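Local structure of 11S globulin seed storage protein (Amaranthus hypochondriacus, 3QAC) at residues 43-48 and 377-382; 344-349 and 397-402. The protein probably serves as a seed storage protein of the 11S globulin family, a nutrient reservoir made as a proglobulin precursor. One frame throughout, in Å; residues are numbered along the deposited sequence.

Interaction 1: 43-48 and 377-382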
loop_
_atom_site.group_PDB
_atom_site.type_symbol
_atom_site.label_atom_id
_atom_site.label_comp_id
_atom_site.label_asym_id
_atom_site.label_seq_id
_atom_site.Cartn_x
_atom_site.Cartn_y
_atom_site.Cartn_z
ATOM N N GLN A 43 18.569 13.531 0.117
ATOM C CA GLN A 43 17.174 13.859 -0.064
ATOM C C GLN A 43 16.505 12.984 -1.123
ATOM O O GLN A 43 15.382 12.523 -0.933
ATOM C CB GLN A 43 17.018 15.321 -0.462
ATOM C CG GLN A 43 15.580 15.727 -0.592
ATOM C CD GLN A 43 15.415 17.189 -0.871
ATOM O OE1 GLN A 43 16.335 17.987 -0.656
ATOM N NE2 GLN A 43 14.236 17.565 -1.353
ATOM N N GLU A 44 17.174 12.785 -2.251
ATOM C CA GLU A 44 16.528 12.066 -3.332
ATOM C C GLU A 44 16.376 10.581 -2.995
ATOM O O GLU A 44 15.488 9.936 -3.530
ATOM C CB GLU A 44 17.211 12.294 -4.692
ATOM C CG GLU A 44 18.684 11.924 -4.760
ATOM C CD GLU A 44 19.601 13.098 -4.382
ATOM O OE1 GLU A 44 19.413 13.686 -3.283
ATOM O OE2 GLU A 44 20.503 13.435 -5.189
ATOM N N PHE A 45 17.221 10.048 -2.107
ATOM C CA PHE A 45 17.011 8.686 -1.619
ATOM C C PHE A 45 15.814 8.631 -0.688
ATOM O O PHE A 45 15.059 7.657 -0.682
ATOM C CB PHE A 45 18.231 8.119 -0.903
ATOM C CG PHE A 45 19.297 7.639 -1.831
ATOM C CD1 PHE A 45 20.615 7.986 -1.624
ATOM C CD2 PHE A 45 18.981 6.853 -2.917
ATOM C CE1 PHE A 45 21.613 7.556 -2.471
ATOM C CE2 PHE A 45 19.979 6.413 -3.777
ATOM C CZ PHE A 45 21.309 6.782 -3.552
ATOM N N ARG A 46 15.649 9.678 0.110
ATOM C CA ARG A 46 14.531 9.729 1.029
ATOM C C ARG A 46 13.248 9.810 0.205
ATOM O O ARG A 46 12.268 9.135 0.493
ATOM C CB ARG A 46 14.670 10.921 1.999
ATOM C CG ARG A 46 15.821 10.755 2.992
ATOM C CD ARG A 46 15.717 11.702 4.194
ATOM N NE ARG A 46 16.230 13.033 3.872
ATOM C CZ ARG A 46 15.463 14.110 3.742
ATOM N NH1 ARG A 46 14.144 13.997 3.926
ATOM N NH2 ARG A 46 16.008 15.294 3.435
ATOM N N CYS A 47 13.275 10.642 -0.827
ATOM C CA CYS A 47 12.159 10.777 -1.735
ATOM C C CYS A 47 11.812 9.426 -2.392
ATOM O O CYS A 47 10.644 9.064 -2.486
ATOM C CB CYS A 47 12.493 11.807 -2.814
ATOM S SG CYS A 47 11.270 11.884 -4.148
ATOM N N ALA A 48 12.835 8.697 -2.845
ATOM C CA ALA A 48 12.647 7.441 -3.563
ATOM C C ALA A 48 12.342 6.308 -2.597
ATOM O O ALA A 48 11.686 5.336 -2.951
ATOM C CB ALA A 48 13.874 7.114 -4.395
ATOM N N LEU A 377 25.399 7.077 -9.530
ATOM C CA LEU A 377 23.995 6.942 -9.834
ATOM C C LEU A 377 23.334 8.265 -9.608
ATOM O O LEU A 377 23.807 9.075 -8.823
ATOM C CB LEU A 377 23.351 5.864 -8.961
ATOM C CG LEU A 377 23.373 6.112 -7.443
ATOM C CD1 LEU A 377 22.280 7.099 -7.052
ATOM C CD2 LEU A 377 23.201 4.794 -6.685
ATOM N N VAL A 378 22.237 8.499 -10.305
ATOM C CA VAL A 378 21.385 9.610 -9.949
ATOM C C VAL A 378 19.989 9.071 -9.725
ATOM O O VAL A 378 19.575 8.092 -10.361
ATOM C CB VAL A 378 21.373 10.696 -11.029
ATOM C CG1 VAL A 378 20.961 10.105 -12.398
ATOM C CG2 VAL A 378 20.461 11.851 -10.609
ATOM N N VAL A 379 19.263 9.709 -8.822
ATOM C CA VAL A 379 17.897 9.333 -8.580
ATOM C C VAL A 379 17.015 10.225 -9.408
ATOM O O VAL A 379 17.000 11.452 -9.231
ATOM C CB VAL A 379 17.506 9.508 -7.110
ATOM C CG1 VAL A 379 16.028 9.145 -6.898
ATOM C CG2 VAL A 379 18.391 8.671 -6.232
ATOM N N VAL A 380 16.290 9.612 -10.326
ATOM C CA VAL A 380 15.269 10.306 -11.082
ATOM C C VAL A 380 13.920 10.064 -10.434
ATOM O O VAL A 380 13.414 8.953 -10.459
ATOM C CB VAL A 380 15.174 9.797 -12.523
ATOM C CG1 VAL A 380 14.327 10.766 -13.342
ATOM C CG2 VAL A 380 16.586 9.605 -13.142
ATOM N N PRO A 381 13.341 11.102 -9.823
ATOM C CA PRO A 381 12.019 10.931 -9.211
ATOM C C PRO A 381 10.924 10.708 -10.247
ATOM O O PRO A 381 10.969 11.237 -11.377
ATOM C CB PRO A 381 11.795 12.262 -8.471
ATOM C CG PRO A 381 13.200 12.875 -8.326
ATOM C CD PRO A 381 13.909 12.436 -9.587
ATOM N N GLN A 382 9.940 9.902 -9.854
ATOM C CA GLN A 382 8.761 9.659 -10.665
ATOM C C GLN A 382 8.321 10.942 -11.317
ATOM O O GLN A 382 8.187 11.966 -10.645
ATOM C CB GLN A 382 7.600 9.123 -9.820
ATOM C CG GLN A 382 6.283 9.021 -10.611
ATOM C CD GLN A 382 5.071 8.695 -9.746
ATOM O OE1 GLN A 382 4.033 8.277 -10.265
ATOM N NE2 GLN A 382 5.196 8.882 -8.429
HETATM O O HOH W 1 20.830 11.699 -7.473
#
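E44, F45, C47 and A48 of the short helix 43-48 pack against L377, V379 and P381 in a buried, mainly apolar helix-on-strand contact, which lays a helix of the N-terminal cupin half obliquely over strand 377-380, an edge strand, within this chain, of a C-terminal cupin sheet. The two axes come within 8.6 Å at 49°. V379 is the centre: its side chain points at the helix and divides its methyls between three residues. V379 CG1 lies 3.9 Å from A48 CB and also near the backbone O of E44, while V379 CG2 lies 3.7 Å from F45 CE2. The aliphatic part of E44 crosses V379 obliquely, CG to CB 3.6 Å. With CG of E44 set between the backbone N and the carbonyl carbon (chi1 58°) and the chain bent at chi2, the methylenes rest on the valine while the carboxylate swings to one side. There E44 OE2 accepts a hydrogen bond from a water at 2.9 Å, and the same water accepts one from V379 N, also at 2.9 Å. OE2 is bound to T20 N as well, so this buried acid oxygen has two donors. At the start of the strand, F45 CZ meets L377 CD1 at 3.6 Å, the ring oblique to that methyl, and V52 of strand 51-57 touches both residues. At the other end of the strand segment, the C47 sulfur reaches P381 CB more loosely, SG to CB 4.4 Å; its disulfide with C14 ties the helix to the N-terminal segment. On the strand, V378 and V380 turn the other way, to I359 of strand 354-360. This alternation, odd residues under a covering helix and even ones facing the barrel's second sheet, belongs to the bicupin fold of 11S globulins, whose two cupin halves meet in one chain.

Interaction 2: 344-349 and 397-402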
loop_
_atom_site.group_PDB
_atom_site.type_symbol
_atom_site.label_atom_id
_atom_site.label_comp_id
_atom_site.label_asym_id
_atom_site.label_seq_id
_atom_site.Cartn_x
_atom_site.Cartn_y
_atom_site.Cartn_z
ATOM N N ALA A 344 7.097 5.472 -11.508
ATOM C CA ALA A 344 8.159 4.949 -10.668
ATOM C C ALA A 344 9.352 5.910 -10.570
ATOM O O ALA A 344 9.637 6.672 -11.512
ATOM C CB ALA A 344 8.620 3.595 -11.213
ATOM N N HIS A 345 10.031 5.871 -9.423
ATOM C CA HIS A 345 11.327 6.523 -9.284
ATOM C C HIS A 345 12.309 5.665 -10.029
ATOM O O HIS A 345 12.202 4.448 -10.067
ATOM C CB HIS A 345 11.793 6.619 -7.818
ATOM C CG HIS A 345 10.903 7.456 -6.962
ATOM N ND1 HIS A 345 10.897 8.835 -7.021
ATOM C CD2 HIS A 345 9.973 7.115 -6.042
ATOM C CE1 HIS A 345 9.996 9.305 -6.180
ATOM N NE2 HIS A 345 9.426 8.284 -5.567
ATOM N N ASN A 346 13.310 6.308 -10.584
ATOM C CA ASN A 346 14.291 5.586 -11.332
ATOM C C ASN A 346 15.668 5.802 -10.730
ATOM O O ASN A 346 16.201 6.917 -10.762
ATOM C CB ASN A 346 14.247 6.102 -12.753
ATOM C CG ASN A 346 14.955 5.214 -13.671
ATOM O OD1 ASN A 346 16.016 4.710 -13.331
ATOM N ND2 ASN A 346 14.374 4.976 -14.848
ATOM N N ILE A 347 16.239 4.760 -10.153
ATOM C CA ILE A 347 17.581 4.893 -9.630
ATOM C C ILE A 347 18.486 4.439 -10.740
ATOM O O ILE A 347 18.703 3.248 -10.928
ATOM C CB ILE A 347 17.838 4.096 -8.332
ATOM C CG1 ILE A 347 17.033 4.683 -7.176
ATOM C CG2 ILE A 347 19.304 4.174 -7.942
ATOM C CD1 ILE A 347 15.498 4.593 -7.365
ATOM N N MET A 348 18.970 5.403 -11.507
ATOM C CA MET A 348 19.853 5.099 -12.611
ATOM C C MET A 348 21.317 5.078 -12.213
ATOM O O MET A 348 21.925 6.109 -11.932
ATOM C CB MET A 348 19.688 6.087 -13.744
ATOM C CG MET A 348 20.832 5.917 -14.708
ATOM S SD MET A 348 20.641 6.930 -16.132
ATOM C CE MET A 348 20.553 8.523 -15.345
ATOM N N TYR A 349 21.865 3.884 -12.215
ATOM C CA TYR A 349 23.253 3.621 -11.918
ATOM C C TYR A 349 24.051 3.515 -13.203
ATOM O O TYR A 349 23.675 2.761 -14.122
ATOM C CB TYR A 349 23.302 2.273 -11.256
ATOM C CG TYR A 349 24.674 1.785 -10.922
ATOM C CD1 TYR A 349 25.359 2.290 -9.818
ATOM C CD2 TYR A 349 25.274 0.788 -11.672
ATOM C CE1 TYR A 349 26.603 1.828 -9.489
ATOM C CE2 TYR A 349 26.531 0.319 -11.344
ATOM C CZ TYR A 349 27.188 0.851 -10.247
ATOM O OH TYR A 349 28.434 0.396 -9.895
ATOM N N TRP A 397 23.775 2.001 -18.459
ATOM C CA TRP A 397 23.239 2.168 -17.132
ATOM C C TRP A 397 22.259 1.059 -16.797
ATOM O O TRP A 397 21.649 0.468 -17.679
ATOM C CB TRP A 397 22.502 3.493 -17.080
ATOM C CG TRP A 397 21.194 3.488 -17.830
ATOM C CD1 TRP A 397 19.956 3.253 -17.311
ATOM C CD2 TRP A 397 20.993 3.758 -19.223
ATOM N NE1 TRP A 397 18.999 3.365 -18.285
ATOM C CE2 TRP A 397 19.609 3.676 -19.470
ATOM C CE3 TRP A 397 21.849 4.069 -20.287
ATOM C CZ2 TRP A 397 19.064 3.877 -20.735
ATOM C CZ3 TRP A 397 21.307 4.276 -21.541
ATOM C CH2 TRP A 397 19.930 4.177 -21.756
ATOM N N VAL A 398 22.133 0.770 -15.515
ATOM C CA VAL A 398 21.005 0.010 -15.042
ATOM C C VAL A 398 20.092 0.942 -14.249
ATOM O O VAL A 398 20.553 1.756 -13.438
ATOM C CB VAL A 398 21.424 -1.209 -14.216
ATOM C CG1 VAL A 398 20.202 -1.852 -13.578
ATOM C CG2 VAL A 398 22.156 -2.220 -15.091
ATOM N N SER A 399 18.800 0.837 -14.532
ATOM C CA SER A 399 17.778 1.589 -13.838
ATOM C C SER A 399 16.976 0.656 -12.939
ATOM O O SER A 399 16.326 -0.279 -13.411
ATOM C CB SER A 399 16.845 2.264 -14.841
ATOM O OG SER A 399 17.483 3.341 -15.493
ATOM N N PHE A 400 17.030 0.905 -11.637
ATOM C CA PHE A 400 16.197 0.159 -10.709
ATOM C C PHE A 400 14.942 1.004 -10.575
ATOM O O PHE A 400 15.023 2.221 -10.448
ATOM C CB PHE A 400 16.932 -0.028 -9.385
ATOM C CG PHE A 400 18.264 -0.730 -9.528
ATOM C CD1 PHE A 400 19.421 -0.011 -9.794
ATOM C CD2 PHE A 400 18.352 -2.120 -9.418
ATOM C CE1 PHE A 400 20.634 -0.666 -9.933
ATOM C CE2 PHE A 400 19.558 -2.772 -9.550
ATOM C CZ PHE A 400 20.694 -2.057 -9.807
ATOM N N LYS A 401 13.776 0.390 -10.693
ATOM C CA LYS A 401 12.549 1.169 -10.727
ATOM C C LYS A 401 11.642 0.776 -9.581
ATOM O O LYS A 401 11.380 -0.413 -9.357
ATOM C CB LYS A 401 11.828 0.989 -12.055
ATOM C CG LYS A 401 12.464 1.752 -13.214
ATOM C CD LYS A 401 12.241 1.051 -14.550
ATOM C CE LYS A 401 12.304 2.029 -15.734
ATOM N NZ LYS A 401 13.673 2.316 -16.248
ATOM N N THR A 402 11.159 1.784 -8.865
ATOM C CA THR A 402 10.421 1.559 -7.629
ATOM C C THR A 402 8.957 1.211 -7.842
ATOM O O THR A 402 8.130 1.563 -7.019
ATOM C CB THR A 402 10.467 2.791 -6.724
ATOM O OG1 THR A 402 9.791 3.865 -7.375
ATOM C CG2 THR A 402 11.911 3.205 -6.455
#
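Two neighbouring antiparallel strands of the C-terminal cupin barrel, 346-351 and 394-401, pair here through I347 and Y349 against F400 and V398. I347 N gives a nearly straight bond to F400 O (2.8 Å, 163° at the hydrogen), and F400 N returns one to I347 O from above the carbonyl plane. Y349 and V398 form the next hydrogen-bonded pair; N346-K401 and M348-S399 are non-hydrogen-bonded. Past the strand end the ladder runs on through T402, whose N binds H345 O at 3.1 Å and whose OG1 accepts from H345 N at 2.9 Å. OG1 sits between the backbone N and the carbonyl carbon of its own residue (chi1 64°), which turns it to that N-H; it also bonds to Q172 of the second subunit, whose backbone O is a partner of H345 NE2. A valine at T402 would probably leave H345 N and the Q172 amide without this shared oxygen, loosening the strand end at the subunit boundary. In this cupin jelly-roll wall the two faces have different neighbours. On the face of I347, Y349 and F400, Y349 CB lies at the edge of the F400 ring, 4.2 Å from CE1, and V161 and L163 of strand 158-164, from the N-terminal cupin half, pack on these side chains; Y349 OH goes on to E77 and R54. On the other face M348, extended to its sulfur, lays SD over the face of W397, 4.2 Å from the centroid of the five-membered ring, a Met-aromatic contact, while its CG meets W397 CB at 3.8 Å.

Overall arrangement
Both contacts are buried and share one C-terminal cupin sheet, in which strands 377-380 and 346-351 are neighbours: V378 N and V380 O probably bond to M348 O and N346 N. Strand 346-351 thus lies between 377-380 and 394-401, and the centres of the two interactions are 9 Å apart. Interaction 2, nearer the chain's centre, is held by a backbone ladder within the sheet. Interaction 1, at the sheet's edge within this chain, joins the two cupin halves by methyl, ring and methylene packing plus one bridging water. H345 touches P381 and C47, linking the two sites, and both interactions reach the second subunit around L173.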